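Local structure of pullulanase (Bacillus acidopullulyticus, 2WAN) at residues G371-W376 with G406-L411. The protein hydrolyses the alpha-1,6-glucosidic linkages of pullulan and probably of branched starch polysaccharides. Numbering follows the deposited sequence.
With SO4 (sulfate ion), chain K.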
loop_
_atom_site.group_PDB
_atom_site.type_symbol
_atom_site.label_atom_id
_atom_site.label_comp_id
_atom_site.label_asym_id
_atom_site.label_seq_id
_atom_site.Cartn_x
_atom_site.Cartn_y
_atom_site.Cartn_z
ATOM N N GLY A 371 41.054 4.016 -3.391
ATOM C CA GLY A 371 41.091 5.471 -3.377
ATOM C C GLY A 371 39.881 6.081 -2.698
ATOM O O GLY A 371 38.948 5.373 -2.313
ATOM N N ASN A 372 39.912 7.401 -2.551
ATOM C CA ASN A 372 38.859 8.128 -1.854
ATOM C C ASN A 372 37.907 8.689 -2.891
ATOM O O ASN A 372 38.234 9.659 -3.581
ATOM C CB ASN A 372 39.461 9.256 -1.000
ATOM C CG ASN A 372 38.439 9.915 -0.073
ATOM O OD1 ASN A 372 37.225 9.825 -0.287
ATOM N ND2 ASN A 372 38.927 10.579 0.967
ATOM N N LEU A 373 36.726 8.077 -2.999
ATOM C CA LEU A 373 35.751 8.465 -4.019
ATOM C C LEU A 373 34.675 9.412 -3.465
ATOM O O LEU A 373 33.617 9.594 -4.073
ATOM C CB LEU A 373 35.101 7.226 -4.660
ATOM C CG LEU A 373 35.889 6.462 -5.733
ATOM C CD1 LEU A 373 37.093 5.759 -5.136
ATOM C CD2 LEU A 373 35.005 5.456 -6.449
ATOM N N GLU A 374 34.940 10.044 -2.323
ATOM C CA GLU A 374 33.953 10.992 -1.787
ATOM C C GLU A 374 33.621 12.099 -2.797
ATOM O O GLU A 374 34.513 12.730 -3.369
ATOM C CB GLU A 374 34.401 11.604 -0.442
ATOM C CG GLU A 374 33.352 12.540 0.189
ATOM C CD GLU A 374 33.727 13.027 1.573
ATOM O OE1 GLU A 374 34.896 12.886 1.967
ATOM O OE2 GLU A 374 32.840 13.569 2.258
ATOM N N ASN A 375 32.321 12.320 -2.996
ATOM C CA ASN A 375 31.789 13.347 -3.899
ATOM C C ASN A 375 31.966 13.056 -5.373
ATOM O O ASN A 375 31.711 13.927 -6.203
ATOM C CB ASN A 375 32.331 14.747 -3.559
ATOM C CG ASN A 375 32.018 15.153 -2.134
ATOM O OD1 ASN A 375 30.997 14.758 -1.575
ATOM N ND2 ASN A 375 32.914 15.921 -1.531
ATOM N N TRP A 376 32.358 11.816 -5.697
ATOM C CA TRP A 376 32.418 11.355 -7.091
ATOM C C TRP A 376 31.017 10.928 -7.551
ATOM O O TRP A 376 30.147 10.626 -6.721
ATOM C CB TRP A 376 33.377 10.169 -7.228
ATOM C CG TRP A 376 34.809 10.580 -7.314
ATOM C CD1 TRP A 376 35.544 11.220 -6.347
ATOM C CD2 TRP A 376 35.694 10.366 -8.420
ATOM N NE1 TRP A 376 36.833 11.432 -6.794
ATOM C CE2 TRP A 376 36.952 10.920 -8.062
ATOM C CE3 TRP A 376 35.545 9.772 -9.686
ATOM C CZ2 TRP A 376 38.056 10.891 -8.922
ATOM C CZ3 TRP A 376 36.648 9.745 -10.546
ATOM C CH2 TRP A 376 37.889 10.298 -10.151
ATOM N N GLY A 406 24.428 8.860 -10.057
ATOM C CA GLY A 406 24.475 8.622 -8.607
ATOM C C GLY A 406 25.687 9.335 -8.027
ATOM O O GLY A 406 26.633 9.633 -8.762
ATOM N N MET A 407 25.655 9.626 -6.727
ATOM C CA MET A 407 26.770 10.317 -6.080
ATOM C C MET A 407 27.239 9.524 -4.865
ATOM O O MET A 407 26.433 9.126 -4.035
ATOM C CB MET A 407 26.351 11.723 -5.661
ATOM C CG MET A 407 27.490 12.583 -5.100
ATOM S SD MET A 407 26.836 14.182 -4.587
ATOM C CE MET A 407 28.363 14.998 -4.139
ATOM N N ILE A 408 28.548 9.294 -4.772
ATOM C CA ILE A 408 29.140 8.573 -3.652
ATOM C C ILE A 408 29.432 9.584 -2.539
ATOM O O ILE A 408 30.118 10.607 -2.772
ATOM C CB ILE A 408 30.457 7.902 -4.081
ATOM C CG1 ILE A 408 30.204 6.863 -5.179
ATOM C CG2 ILE A 408 31.166 7.263 -2.866
ATOM C CD1 ILE A 408 31.212 6.888 -6.280
ATOM N N VAL A 409 28.927 9.310 -1.334
ATOM C CA VAL A 409 29.068 10.273 -0.229
ATOM C C VAL A 409 29.415 9.583 1.086
ATOM O O VAL A 409 29.128 8.386 1.272
ATOM C CB VAL A 409 27.757 11.131 -0.025
ATOM C CG1 VAL A 409 27.441 11.946 -1.286
ATOM C CG2 VAL A 409 26.547 10.240 0.363
ATOM N N ASP A 410 30.047 10.360 1.969
ATOM C CA ASP A 410 30.295 9.977 3.359
ATOM C C ASP A 410 29.056 10.355 4.187
ATOM O O ASP A 410 28.883 11.522 4.541
ATOM C CB ASP A 410 31.509 10.751 3.866
ATOM C CG ASP A 410 31.887 10.401 5.302
ATOM O OD1 ASP A 410 31.151 9.639 5.976
ATOM O OD2 ASP A 410 32.942 10.901 5.744
ATOM N N LEU A 411 28.213 9.365 4.495
ATOM C CA LEU A 411 26.957 9.632 5.226
ATOM C C LEU A 411 27.199 10.236 6.603
ATOM O O LEU A 411 26.450 11.089 7.024
ATOM C CB LEU A 411 26.087 8.384 5.337
ATOM C CG LEU A 411 25.427 7.992 4.009
ATOM C CD1 LEU A 411 24.786 6.624 4.144
ATOM C CD2 LEU A 411 24.410 9.045 3.580
HETATM S S SO4 K . 40.169 13.209 -5.587
HETATM O O1 SO4 K . 40.538 12.598 -4.307
HETATM O O2 SO4 K . 40.774 12.419 -6.661
HETATM O O3 SO4 K . 40.642 14.585 -5.633
HETATM O O4 SO4 K . 38.701 13.132 -5.715
HETATM O O HOH W 1 30.277 13.287 1.302
HETATM O O HOH W 2 33.892 13.212 4.943
#
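Glu374 OE2 accepts from two waters that lead to Asp410. Water 1 lies 2.7 Å from Glu374 OE2 and accepts from the backbone N of Asp410. It also donates weakly to Asn375 OD1. Water 2 donates to Glu374 OE2 and, at 2.6 Å, to Asp410 OD2. The two carboxylates do not bond directly: Glu374 OE2 and Asp410 OD2 are 4.4 Å apart, with their planes turned 63° from each other. Glu374 reaches Asp410 because CG is anti to the backbone N (chi1 -177°) and the chain beyond is extended, which lays OE2 against Asp410 CB.

The backbones meet at Ile408. Ile408 O accepts from Asn375 N at 2.8 Å, and Ile408 N gives a straighter bond to Trp376 O (167° at the hydrogen). Leu373 to Trp376 form a type II beta turn, closed by Trp376 N donating to Leu373 O, and Asn372 OD1 accepts from Glu374 N in an Asx turn. Ile408 CB packs on Leu373 O, while Ile408 CD1 meets Trp376 CB at 4.0 Å. Thr327 and Phe329 of strand 326-332 also touch Leu373 and Ile408. The Met407 methyl CE lies 3.7 Å from Asn375 OD1. The Trp376 indole extends beyond the contact with 406-411, and its NE1 donates at 2.7 Å to O4 of a sulfate, probably from the crystallisation liquor.

The turn links strands 364-370 and 377-383 of the carbohydrate-binding module 48 region. Backbone bonds and apolar contacts hold it to 406-411, while donated water hydrogens probably ease the repulsion between the two acids.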